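Local coordinates for protein 8-demethyl-8-aminoriboflavin-5'-phosphate synthase (Streptomyces davawensis JCM 4913, PDB 5MJI) that replaces the C-8 methyl group of FMN by an amino group, with glutamate as nitrogen donor, on the way to the antibiotic roseoflavin, at residues 8-13 and 87-92; 12-17 and 44-49; 22-27 and 128-133; 133-138 and 166-171. All blocks are in the same frame, centred on the assembly; numbering follows the deposited sequence.

Contact 1 (8-13 and 87-92). With 7O6 ([(2~{S},3~{R},4~{R})-5-[8-methanoyl-7-methyl-2,4-bis(oxidanylidene)-1~{H}-benzo[g]pteridin-10-ium-10-yl]-2,3,4-tris(oxidanyl)pentyl] dihydrogen phosphate), chain B.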
# COMPACT_ATOMS: atom_id res chain seq x y z
N LEU A 8 13.80 17.02 5.91
CA LEU A 8 13.44 16.53 7.24
C LEU A 8 13.93 15.09 7.37
O LEU A 8 13.38 14.18 6.73
CB LEU A 8 11.94 16.60 7.46
CG LEU A 8 11.28 17.98 7.35
CD1 LEU A 8 9.82 17.88 7.72
CD2 LEU A 8 12.02 18.98 8.23
N ASN A 9 14.97 14.88 8.18
CA ASN A 9 15.42 13.54 8.53
C ASN A 9 14.53 13.04 9.67
O ASN A 9 14.57 13.58 10.78
CB ASN A 9 16.89 13.57 8.94
CG ASN A 9 17.44 12.18 9.23
OD1 ASN A 9 16.67 11.24 9.44
ND2 ASN A 9 18.77 12.04 9.23
N THR A 10 13.73 12.00 9.41
CA THR A 10 12.77 11.50 10.39
C THR A 10 13.23 10.20 11.05
O THR A 10 12.41 9.39 11.51
CB THR A 10 11.40 11.35 9.73
OG1 THR A 10 11.47 10.40 8.66
CG2 THR A 10 10.92 12.72 9.17
N THR A 11 14.55 10.01 11.16
CA THR A 11 15.11 8.93 11.96
C THR A 11 14.59 8.99 13.40
O THR A 11 14.26 10.05 13.92
CB THR A 11 16.64 9.01 11.95
OG1 THR A 11 17.19 7.91 12.68
CG2 THR A 11 17.12 10.32 12.61
N LEU A 12 14.53 7.82 14.03
CA LEU A 12 14.10 7.72 15.43
C LEU A 12 15.23 8.00 16.43
O LEU A 12 14.96 8.02 17.64
CB LEU A 12 13.51 6.33 15.70
CG LEU A 12 12.27 5.97 14.87
CD1 LEU A 12 11.79 4.55 15.11
CD2 LEU A 12 11.13 6.96 15.11
N ARG A 13 16.46 8.20 15.97
CA ARG A 13 17.61 8.34 16.85
C ARG A 13 18.07 9.79 16.90
O ARG A 13 18.26 10.43 15.86
CB ARG A 13 18.75 7.41 16.42
CG ARG A 13 19.40 7.73 15.09
CD ARG A 13 20.18 6.52 14.53
NE ARG A 13 19.28 5.59 13.85
CZ ARG A 13 18.90 4.42 14.35
NH1 ARG A 13 18.05 3.66 13.66
NH2 ARG A 13 19.33 4.02 15.54
N ILE A 87 10.99 14.99 2.49
CA ILE A 87 10.95 14.05 3.61
C ILE A 87 12.04 13.02 3.36
O ILE A 87 12.06 12.36 2.32
CB ILE A 87 9.57 13.38 3.72
CG1 ILE A 87 8.43 14.41 3.87
CG2 ILE A 87 9.56 12.32 4.84
CD1 ILE A 87 8.60 15.34 5.03
N ALA A 88 12.97 12.91 4.30
CA ALA A 88 14.06 11.94 4.25
C ALA A 88 13.80 10.95 5.38
O ALA A 88 14.15 11.20 6.54
CB ALA A 88 15.41 12.64 4.40
N THR A 89 13.18 9.82 5.05
CA THR A 89 12.69 8.92 6.09
C THR A 89 13.31 7.54 5.97
O THR A 89 13.37 6.98 4.87
CB THR A 89 11.13 8.80 6.07
OG1 THR A 89 10.70 7.94 7.14
CG2 THR A 89 10.59 8.27 4.71
N PRO A 90 13.78 6.95 7.07
CA PRO A 90 13.98 5.50 7.09
C PRO A 90 12.64 4.80 6.87
O PRO A 90 11.57 5.39 6.99
CB PRO A 90 14.52 5.21 8.49
CG PRO A 90 14.76 6.53 9.15
CD PRO A 90 13.99 7.57 8.40
N ILE A 91 12.71 3.52 6.55
CA ILE A 91 11.52 2.71 6.39
C ILE A 91 11.31 1.88 7.65
O ILE A 91 12.23 1.22 8.15
CB ILE A 91 11.61 1.82 5.15
CG1 ILE A 91 11.64 2.71 3.89
CG2 ILE A 91 10.43 0.80 5.14
CD1 ILE A 91 12.10 2.00 2.62
N THR A 92 10.09 1.90 8.14
CA THR A 92 9.76 1.19 9.36
C THR A 92 8.38 0.57 9.16
O THR A 92 7.42 1.28 8.85
CB THR A 92 9.83 2.21 10.50
OG1 THR A 92 10.99 1.97 11.32
CG2 THR A 92 8.61 2.29 11.26
C6 7O6 B . 13.19 -1.38 10.16
C5 7O6 B . 15.31 -1.12 8.86
C4 7O6 B . 15.69 0.29 8.35
C3 7O6 B . 16.30 1.21 9.40
C2 7O6 B . 17.37 2.07 8.76
C1 7O6 B . 17.61 3.17 9.78
O1 7O6 B . 19.67 5.32 10.82
P1 7O6 B . 18.35 5.55 10.26
O2 7O6 B . 18.40 6.85 9.60
O3 7O6 B . 17.40 5.63 11.37
O4 7O6 B . 17.95 4.37 9.17
O5 7O6 B . 16.95 2.64 7.56
O6 7O6 B . 16.84 0.58 10.54
O7 7O6 B . 14.66 1.08 7.79
N1 7O6 B . 13.88 -1.41 8.92
C7 7O6 B . 13.85 -1.05 11.34
C8 7O6 B . 13.12 -1.02 12.52
C9 7O6 B . 13.85 -0.65 13.82
C10 7O6 B . 11.77 -1.30 12.58
C11 7O6 B . 11.02 -1.23 13.93
C12 7O6 B . 11.11 -1.62 11.41
C13 7O6 B . 11.81 -1.66 10.19
N2 7O6 B . 11.11 -1.99 9.08
C14 7O6 B . 13.16 -1.77 7.78
N3 7O6 B . 13.84 -1.82 6.62
C15 7O6 B . 11.79 -2.03 7.90
C16 7O6 B . 11.03 -2.38 6.65
O8 7O6 B . 9.67 -2.65 6.69
N4 7O6 B . 11.72 -2.43 5.43
C17 7O6 B . 13.12 -2.16 5.39
O9 7O6 B . 13.81 -2.23 4.19
O10 7O6 B . 14.79 0.06 13.74
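The backbones of L8-N9 and I87-A88 run as parallel neighbours: A88 N donates to L8 O at 2.8 Å, and T10 N to A88 O at 3.0 Å. The CD1 methyls of L8 and I87 meet at 3.9 Å on the face of the sheet away from N9 and A88. Small A88 suits the N9 face, where helix 20-34 lies close.

Beyond the strands the chains open round the ligand, and T11 shows how. Its CB stands 4.2 Å from CG of P90 and 3.5 Å from the phosphate oxygen O3. From there OG1 points anti to the backbone N (chi1 -177°) and donates to O3 at 2.6 Å, a small hydroxyl well suited to a phosphate. N9 shapes this turn: its OD1 accepts T11 N at 3.0 Å, making an Asx turn, while its ND2 is hydrogen-bonded to OE1 of Q22. P90 adds an apolar edge, its CG 3.6 Å from O3.

Strands 4-9 and 84-90 are thus adjacent in the parallel sheet. Strand 38-43 flanks the first and strand 126-132 the second; helix 20-34 packs on N9, A88 and P90, and helix 98-107 on T10 and T89.

Contact 2 (12-17 and 44-49). With 7O6 ([(2~{S},3~{R},4~{R})-5-[8-methanoyl-7-methyl-2,4-bis(oxidanylidene)-1~{H}-benzo[g]pteridin-10-ium-10-yl]-2,3,4-tris(oxidanyl)pentyl] dihydrogen phosphate), chain B.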
# COMPACT_ATOMS: atom_id res chain seq x y z
N LEU A 12 14.53 7.82 14.03
CA LEU A 12 14.10 7.72 15.43
C LEU A 12 15.23 8.00 16.43
O LEU A 12 14.96 8.02 17.64
CB LEU A 12 13.51 6.33 15.70
CG LEU A 12 12.27 5.97 14.87
CD1 LEU A 12 11.79 4.55 15.11
CD2 LEU A 12 11.13 6.96 15.11
N ARG A 13 16.46 8.20 15.97
CA ARG A 13 17.61 8.34 16.85
C ARG A 13 18.07 9.79 16.90
O ARG A 13 18.26 10.43 15.86
CB ARG A 13 18.75 7.41 16.42
CG ARG A 13 19.40 7.73 15.09
CD ARG A 13 20.18 6.52 14.53
NE ARG A 13 19.28 5.59 13.85
CZ ARG A 13 18.90 4.42 14.35
NH1 ARG A 13 18.05 3.66 13.66
NH2 ARG A 13 19.33 4.02 15.54
N ARG A 14 18.26 10.30 18.11
CA ARG A 14 18.73 11.66 18.33
C ARG A 14 20.16 11.86 17.82
O ARG A 14 20.99 10.95 17.88
CB ARG A 14 18.70 11.99 19.82
CG ARG A 14 17.43 12.65 20.26
CD ARG A 14 17.48 13.08 21.74
NE ARG A 14 16.14 13.48 22.12
CZ ARG A 14 15.69 14.72 22.06
NH1 ARG A 14 16.50 15.70 21.70
NH2 ARG A 14 14.44 14.98 22.40
N SER A 15 20.43 13.07 17.35
CA SER A 15 21.80 13.52 17.07
C SER A 15 22.64 13.42 18.34
O SER A 15 22.13 13.68 19.42
CB SER A 15 21.80 14.97 16.57
OG SER A 15 20.92 15.11 15.47
N PRO A 16 23.94 13.08 18.22
CA PRO A 16 24.69 12.81 16.99
C PRO A 16 24.75 11.34 16.58
O PRO A 16 25.69 10.99 15.86
CB PRO A 16 26.11 13.29 17.35
CG PRO A 16 26.21 12.87 18.82
CD PRO A 16 24.83 13.12 19.40
N SER A 17 23.80 10.51 17.01
CA SER A 17 23.82 9.11 16.58
C SER A 17 23.82 9.02 15.06
O SER A 17 23.08 9.73 14.39
CB SER A 17 22.63 8.36 17.15
OG SER A 17 22.68 8.31 18.56
N VAL A 44 13.96 15.80 12.96
CA VAL A 44 12.77 16.23 13.70
C VAL A 44 12.75 15.62 15.09
O VAL A 44 12.24 16.23 16.04
CB VAL A 44 11.47 15.93 12.91
CG1 VAL A 44 11.50 16.61 11.54
CG2 VAL A 44 11.24 14.44 12.75
N ILE A 45 13.31 14.41 15.24
CA ILE A 45 13.28 13.76 16.54
C ILE A 45 14.13 14.50 17.57
O ILE A 45 13.95 14.28 18.77
CB ILE A 45 13.74 12.29 16.43
CG1 ILE A 45 13.23 11.46 17.61
CG2 ILE A 45 15.26 12.18 16.36
CD1 ILE A 45 11.74 11.26 17.63
N ASP A 46 15.05 15.37 17.14
CA ASP A 46 15.78 16.21 18.08
C ASP A 46 14.91 17.27 18.71
O ASP A 46 15.37 17.95 19.64
CB ASP A 46 16.95 16.93 17.41
CG ASP A 46 18.07 15.99 17.01
OD1 ASP A 46 18.16 14.89 17.59
OD2 ASP A 46 18.84 16.35 16.11
N HIS A 47 13.68 17.45 18.23
CA HIS A 47 12.82 18.55 18.65
C HIS A 47 11.58 18.00 19.34
O HIS A 47 11.17 16.86 19.11
CB HIS A 47 12.47 19.42 17.44
CG HIS A 47 13.68 19.99 16.78
ND1 HIS A 47 14.24 21.20 17.16
CD2 HIS A 47 14.50 19.48 15.83
CE1 HIS A 47 15.33 21.42 16.44
NE2 HIS A 47 15.51 20.40 15.63
N ASP A 48 11.02 18.81 20.23
CA ASP A 48 9.88 18.41 21.06
C ASP A 48 8.61 18.72 20.28
O ASP A 48 8.17 19.87 20.21
CB ASP A 48 9.94 19.14 22.40
CG ASP A 48 8.82 18.75 23.34
OD1 ASP A 48 8.27 17.64 23.21
OD2 ASP A 48 8.49 19.57 24.24
N ILE A 49 8.02 17.69 19.66
CA ILE A 49 6.79 17.82 18.89
C ILE A 49 5.74 16.95 19.56
O ILE A 49 5.89 15.72 19.61
CB ILE A 49 6.99 17.39 17.42
CG1 ILE A 49 8.20 18.08 16.79
CG2 ILE A 49 5.72 17.62 16.60
CD1 ILE A 49 8.01 19.52 16.50
C6 7O6 B . 13.19 -1.38 10.16
C5 7O6 B . 15.31 -1.12 8.86
C4 7O6 B . 15.69 0.29 8.35
C3 7O6 B . 16.30 1.21 9.40
C2 7O6 B . 17.37 2.07 8.76
C1 7O6 B . 17.61 3.17 9.78
O1 7O6 B . 19.67 5.32 10.82
P1 7O6 B . 18.35 5.55 10.26
O2 7O6 B . 18.40 6.85 9.60
O3 7O6 B . 17.40 5.63 11.37
O4 7O6 B . 17.95 4.37 9.17
O5 7O6 B . 16.95 2.64 7.56
O6 7O6 B . 16.84 0.58 10.54
O7 7O6 B . 14.66 1.08 7.79
N1 7O6 B . 13.88 -1.41 8.92
C7 7O6 B . 13.85 -1.05 11.34
C8 7O6 B . 13.12 -1.02 12.52
C9 7O6 B . 13.85 -0.65 13.82
C10 7O6 B . 11.77 -1.30 12.58
C11 7O6 B . 11.02 -1.23 13.93
C12 7O6 B . 11.11 -1.62 11.41
C13 7O6 B . 11.81 -1.66 10.19
N2 7O6 B . 11.11 -1.99 9.08
C14 7O6 B . 13.16 -1.77 7.78
N3 7O6 B . 13.84 -1.82 6.62
C15 7O6 B . 11.79 -2.03 7.90
C16 7O6 B . 11.03 -2.38 6.65
O8 7O6 B . 9.67 -2.65 6.69
N4 7O6 B . 11.72 -2.43 5.43
C17 7O6 B . 13.12 -2.16 5.39
O9 7O6 B . 13.81 -2.23 4.19
O10 7O6 B . 14.79 0.06 13.74
O HOH W 1 19.56 16.09 20.49
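D46 OD1 is gripped by S15 N at 2.9 Å and, weakly, by a water that bonds R14 NH1 equally weakly. The other carboxylate oxygen, OD2, takes the S15 hydroxyl, OG to OD2 being 2.5 Å. Both protein donors come to syn lone pairs, so the backbone N-H and the side-chain hydroxyl of one residue clasp a single carboxylate and hold it against rotation. Serine and aspartate suit this place because both have short side chains and the carboxylate offers two acceptors.

R14 lies alongside D46, the two side chains running antiparallel, their flat ends 29° from coplanar. I45 O lies over one face of the R14 guanidinium, 3.7 Å above the plane and over its centre, and NH1 makes a weak bond to D46 O at 3.3 Å. Its firmer charged partner is E52 of a neighbouring subunit, which pairs with NE.

I45 packs its branched carbons on the backbone of the other loop, CG2 lying 3.5 Å from R13 O. The R13 side chain leaves its backbone on the side away from 44-49, and a bend at chi3 (82°) brings NE and NH1 each to 3.1 Å from phosphate oxygen O3, at the guanidinium edge; NH2 pairs with D58 of the same neighbour. R13 is important for placing the donor glutamate, and this loop after the first strand is the phosphate-binding loop of a flavodoxin-like fold.

Contact 3 (22-27 and 128-133). With 7O6 ([(2~{S},3~{R},4~{R})-5-[8-methanoyl-7-methyl-2,4-bis(oxidanylidene)-1~{H}-benzo[g]pteridin-10-ium-10-yl]-2,3,4-tris(oxidanyl)pentyl] dihydrogen phosphate), chain B.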
# COMPACT_ATOMS: atom_id res chain seq x y z
N GLN A 22 20.79 9.82 6.84
CA GLN A 22 21.59 11.04 6.70
C GLN A 22 22.55 10.94 5.52
O GLN A 22 22.86 11.95 4.89
CB GLN A 22 22.35 11.30 8.00
CG GLN A 22 23.05 12.65 8.10
CD GLN A 22 22.10 13.84 7.99
OE1 GLN A 22 20.98 13.83 8.53
NE2 GLN A 22 22.54 14.87 7.28
N GLY A 23 23.02 9.73 5.20
CA GLY A 23 23.95 9.57 4.09
C GLY A 23 23.36 10.01 2.76
O GLY A 23 24.05 10.63 1.95
N LEU A 24 22.09 9.70 2.52
CA LEU A 24 21.45 10.21 1.31
C LEU A 24 21.27 11.72 1.37
O LEU A 24 21.41 12.42 0.36
CB LEU A 24 20.09 9.51 1.10
CG LEU A 24 20.06 8.03 0.70
CD1 LEU A 24 20.07 7.11 1.91
CD2 LEU A 24 18.83 7.75 -0.17
N ILE A 25 20.90 12.24 2.55
CA ILE A 25 20.80 13.68 2.72
C ILE A 25 22.13 14.35 2.41
O ILE A 25 22.17 15.41 1.77
CB ILE A 25 20.34 14.01 4.15
CG1 ILE A 25 18.94 13.45 4.40
CG2 ILE A 25 20.40 15.53 4.40
CD1 ILE A 25 18.45 13.68 5.81
N ASP A 26 23.24 13.74 2.83
CA ASP A 26 24.55 14.34 2.60
C ASP A 26 24.88 14.43 1.11
O ASP A 26 25.64 15.30 0.70
CB ASP A 26 25.64 13.56 3.33
CG ASP A 26 25.56 13.72 4.85
OD1 ASP A 26 24.97 14.72 5.32
OD2 ASP A 26 26.06 12.82 5.57
N LYS A 27 24.31 13.53 0.30
CA LYS A 27 24.48 13.67 -1.15
C LYS A 27 23.63 14.80 -1.69
O LYS A 27 24.08 15.57 -2.54
CB LYS A 27 24.11 12.36 -1.87
CG LYS A 27 24.98 11.17 -1.53
CD LYS A 27 26.37 11.29 -2.18
CE LYS A 27 27.12 9.95 -2.06
NZ LYS A 27 28.53 10.08 -2.54
N GLY A 128 9.92 16.14 -2.71
CA GLY A 128 10.67 14.96 -3.07
C GLY A 128 10.81 14.08 -1.83
O GLY A 128 10.38 14.45 -0.75
N LEU A 129 11.44 12.92 -2.03
CA LEU A 129 11.61 11.96 -0.95
C LEU A 129 12.99 11.35 -1.00
O LEU A 129 13.49 11.00 -2.07
CB LEU A 129 10.62 10.81 -1.04
CG LEU A 129 9.22 10.91 -0.53
CD1 LEU A 129 8.62 9.53 -0.69
CD2 LEU A 129 9.20 11.36 0.91
N LEU A 130 13.58 11.17 0.17
CA LEU A 130 14.76 10.33 0.35
C LEU A 130 14.35 9.23 1.31
O LEU A 130 13.76 9.51 2.35
CB LEU A 130 15.94 11.13 0.91
CG LEU A 130 16.51 12.22 -0.01
CD1 LEU A 130 17.56 13.05 0.74
CD2 LEU A 130 17.13 11.59 -1.26
N MET A 131 14.62 7.98 0.95
CA MET A 131 14.21 6.87 1.79
C MET A 131 15.36 5.89 1.95
O MET A 131 16.16 5.69 1.03
CB MET A 131 12.99 6.13 1.22
CG MET A 131 11.68 6.90 1.28
SD MET A 131 10.46 6.07 0.25
CE MET A 131 11.17 6.41 -1.36
N CYS A 132 15.44 5.28 3.12
CA CYS A 132 16.48 4.30 3.39
C CYS A 132 15.85 3.12 4.11
O CYS A 132 15.19 3.31 5.14
CB CYS A 132 17.57 4.93 4.26
SG CYS A 132 19.04 4.01 4.21
N GLY A 133 16.05 1.91 3.58
CA GLY A 133 15.58 0.70 4.24
C GLY A 133 16.64 -0.38 4.14
O GLY A 133 17.57 -0.28 3.34
C6 7O6 B . 13.19 -1.38 10.16
C5 7O6 B . 15.31 -1.12 8.86
C4 7O6 B . 15.69 0.29 8.35
C3 7O6 B . 16.30 1.21 9.40
C2 7O6 B . 17.37 2.07 8.76
C1 7O6 B . 17.61 3.17 9.78
O1 7O6 B . 19.67 5.32 10.82
P1 7O6 B . 18.35 5.55 10.26
O2 7O6 B . 18.40 6.85 9.60
O3 7O6 B . 17.40 5.63 11.37
O4 7O6 B . 17.95 4.37 9.17
O5 7O6 B . 16.95 2.64 7.56
O6 7O6 B . 16.84 0.58 10.54
O7 7O6 B . 14.66 1.08 7.79
N1 7O6 B . 13.88 -1.41 8.92
C7 7O6 B . 13.85 -1.05 11.34
C8 7O6 B . 13.12 -1.02 12.52
C9 7O6 B . 13.85 -0.65 13.82
C10 7O6 B . 11.77 -1.30 12.58
C11 7O6 B . 11.02 -1.23 13.93
C12 7O6 B . 11.11 -1.62 11.41
C13 7O6 B . 11.81 -1.66 10.19
N2 7O6 B . 11.11 -1.99 9.08
C14 7O6 B . 13.16 -1.77 7.78
N3 7O6 B . 13.84 -1.82 6.62
C15 7O6 B . 11.79 -2.03 7.90
C16 7O6 B . 11.03 -2.38 6.65
O8 7O6 B . 9.67 -2.65 6.69
N4 7O6 B . 11.72 -2.43 5.43
C17 7O6 B . 13.12 -2.16 5.39
O9 7O6 B . 13.81 -2.23 4.19
O10 7O6 B . 14.79 0.06 13.74
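L24 has its CG beside the backbone N and anti to the carbonyl carbon (chi1 -70°), which places CG over the strand, and chi2 of 88° splays the two methyls along it. C132 meets it with SG anti to its own backbone N, and L24 CD1 lies 4.0 Å from C132 SG. The other branch, CD2, rests 3.6 Å from the backbone oxygen of M131, so the fork of the leucine straddles two consecutive residues of the strand.

The adjacent helix residue, I25, and L130, two before C132 on the strand, complete the interface. L130 reaches up with CD1, which touches I25 CA at 3.8 Å and I25 CG1 at 3.9 Å, the two side chains meeting at a slant. L130 and C132 both point toward the helix, as alternate residues of a strand must, while M131 points to the other face, against V141. Helix 20-34 packs on one face of the parallel sheet of a flavodoxin-like fold, and helix 138-152 on the opposite one. The short axes of 22-27 and 128-132 approach to 8.3 Å, with 140° between their N-to-C directions, a spacing that branched aliphatic side chains fill.

C132 and G133 belong to the FMN site. C132 O lies 3.1 Å from the ribityl oxygen O5, and G133, having no side chain, lets the flavin oxygen O9 come close to its backbone. Helix and strand are held here by shape and exclusion of water, and hydrogen bonds to the ligand come from residues outside this seam, among them S19, Q20 and T21.

Contact 4 (133-138 and 166-171). With 7O6 ([(2~{S},3~{R},4~{R})-5-[8-methanoyl-7-methyl-2,4-bis(oxidanylidene)-1~{H}-benzo[g]pteridin-10-ium-10-yl]-2,3,4-tris(oxidanyl)pentyl] dihydrogen phosphate), chain B.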
# COMPACT_ATOMS: atom_id res chain seq x y z
N GLY A 133 16.05 1.91 3.58
CA GLY A 133 15.58 0.70 4.24
C GLY A 133 16.64 -0.38 4.14
O GLY A 133 17.57 -0.28 3.34
N ASN A 134 16.51 -1.41 4.97
CA ASN A 134 17.46 -2.51 4.86
C ASN A 134 17.18 -3.41 3.66
O ASN A 134 18.10 -4.05 3.15
CB ASN A 134 17.48 -3.34 6.15
CG ASN A 134 18.14 -2.59 7.32
OD1 ASN A 134 18.52 -1.43 7.19
ND2 ASN A 134 18.27 -3.26 8.47
N GLU A 135 15.93 -3.47 3.18
CA GLU A 135 15.61 -4.42 2.12
C GLU A 135 14.43 -4.03 1.24
O GLU A 135 14.40 -4.39 0.07
CB GLU A 135 15.32 -5.81 2.71
CG GLU A 135 14.10 -5.82 3.64
CD GLU A 135 13.48 -7.19 3.83
OE1 GLU A 135 12.59 -7.32 4.69
OE2 GLU A 135 13.86 -8.14 3.11
N ASP A 136 13.41 -3.38 1.79
CA ASP A 136 12.14 -3.35 1.07
C ASP A 136 11.24 -2.24 1.58
O ASP A 136 11.18 -1.99 2.79
CB ASP A 136 11.45 -4.71 1.23
CG ASP A 136 10.16 -4.80 0.44
OD1 ASP A 136 10.06 -4.26 -0.67
OD2 ASP A 136 9.21 -5.42 0.94
N GLY A 137 10.50 -1.61 0.67
CA GLY A 137 9.42 -0.73 1.05
C GLY A 137 9.44 0.67 0.44
O GLY A 137 8.50 1.44 0.65
N ALA A 138 10.48 1.00 -0.33
CA ALA A 138 10.65 2.38 -0.80
C ALA A 138 9.47 2.84 -1.65
O ALA A 138 8.90 3.91 -1.42
CB ALA A 138 11.96 2.53 -1.58
N GLY A 166 19.00 -2.65 0.60
CA GLY A 166 19.76 -3.86 0.36
C GLY A 166 18.87 -4.95 -0.22
O GLY A 166 17.71 -4.71 -0.55
N PRO A 167 19.38 -6.18 -0.34
CA PRO A 167 18.55 -7.29 -0.82
C PRO A 167 17.72 -7.87 0.32
O PRO A 167 17.87 -7.50 1.48
CB PRO A 167 19.59 -8.33 -1.29
CG PRO A 167 20.75 -8.10 -0.34
CD PRO A 167 20.74 -6.62 0.02
N ALA A 168 16.84 -8.81 -0.04
CA ALA A 168 15.99 -9.47 0.94
C ALA A 168 16.83 -9.96 2.11
O ALA A 168 17.85 -10.62 1.92
CB ALA A 168 15.24 -10.65 0.31
N GLY A 169 16.45 -9.56 3.31
CA GLY A 169 17.27 -9.85 4.47
C GLY A 169 17.04 -8.85 5.58
O GLY A 169 16.12 -8.03 5.53
N THR A 170 17.91 -8.92 6.58
CA THR A 170 17.77 -8.15 7.79
C THR A 170 18.62 -6.89 7.79
O THR A 170 18.48 -6.07 8.69
CB THR A 170 18.16 -9.01 8.99
OG1 THR A 170 19.56 -9.33 8.89
CG2 THR A 170 17.35 -10.29 9.01
N GLY A 171 19.50 -6.73 6.82
CA GLY A 171 20.48 -5.66 6.80
C GLY A 171 21.80 -6.19 6.27
O GLY A 171 21.88 -7.31 5.79
C6 7O6 B . 13.19 -1.38 10.16
C5 7O6 B . 15.31 -1.12 8.86
C4 7O6 B . 15.69 0.29 8.35
C3 7O6 B . 16.30 1.21 9.40
C2 7O6 B . 17.37 2.07 8.76
C1 7O6 B . 17.61 3.17 9.78
O1 7O6 B . 19.67 5.32 10.82
P1 7O6 B . 18.35 5.55 10.26
O2 7O6 B . 18.40 6.85 9.60
O3 7O6 B . 17.40 5.63 11.37
O4 7O6 B . 17.95 4.37 9.17
O5 7O6 B . 16.95 2.64 7.56
O6 7O6 B . 16.84 0.58 10.54
O7 7O6 B . 14.66 1.08 7.79
N1 7O6 B . 13.88 -1.41 8.92
C7 7O6 B . 13.85 -1.05 11.34
C8 7O6 B . 13.12 -1.02 12.52
C9 7O6 B . 13.85 -0.65 13.82
C10 7O6 B . 11.77 -1.30 12.58
C11 7O6 B . 11.02 -1.23 13.93
C12 7O6 B . 11.11 -1.62 11.41
C13 7O6 B . 11.81 -1.66 10.19
N2 7O6 B . 11.11 -1.99 9.08
C14 7O6 B . 13.16 -1.77 7.78
N3 7O6 B . 13.84 -1.82 6.62
C15 7O6 B . 11.79 -2.03 7.90
C16 7O6 B . 11.03 -2.38 6.65
O8 7O6 B . 9.67 -2.65 6.69
N4 7O6 B . 11.72 -2.43 5.43
C17 7O6 B . 13.12 -2.16 5.39
O9 7O6 B . 13.81 -2.23 4.19
O10 7O6 B . 14.79 0.06 13.74
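N134 and E135 meet G166 to G171 where two loops at the carboxyl ends of neighbouring strands of a flavodoxin-like parallel sheet, 126-132 and 161-164, come together beside the flavin. The dense part lies round E135. Its CB sits 3.3 Å from P167 O, and chi1 of 62° tucks CG against both backbone neighbours. From there the extended chain brings OE2 over to G169 N, which donates at 3.0 Å, nearly straight but from above the carboxylate plane. OE2 also bonds the Y163 hydroxyl of one neighbouring subunit, and OE1 bonds the Y240 hydroxyl of another, so a long acidic side chain with two oxygens suits a place where subunits converge. G166 N adds a weak bond to N134 O.

Looser is the end at T170 and G171, both partly exposed. Here a single side-chain bond crosses: N134 ND2 donates to T170 O at 2.8 Å, tilted from both the amide and the carbonyl planes. The CB of T170 is directed away from 133-138, and its hydroxyl is hydrogen-bonded to Q244 of a neighbouring subunit. G169 and G171 have positive phi, a backbone shape that residues with a CB adopt poorly.

N134 also serves the ligand, its amide lying against the ribityl chain with CG 3.5 Å from C5. Beyond it the backbone turns inward to read the pyrimidine part of the ring: D136 O accepts from flavin N4, while O9 takes two N-H groups, E135 N at 2.7 Å and D136 N at 2.7 Å, the latter almost straight at 174°.

From the N terminus, strand 4-9 opens contact 1 and runs straight into contact 2, the two sharing L12 and R13. Their loops start from the same stretch, the shorter ending at 44-49 and the longer at 87-92. Contact 3 starts between the two segments of contact 2 and ends beyond contact 1, crossing both; it ties helix 20-34 to strand 126-132. Contact 4 takes over at the shared G133 and follows in series, joining that strand's exit loop to the loop after strand 161-164. Neighbouring strands link contacts 1 and 3 through T89 N and L130 O. All four contacts touch the same flavin, from phosphate to pyrimidine ring.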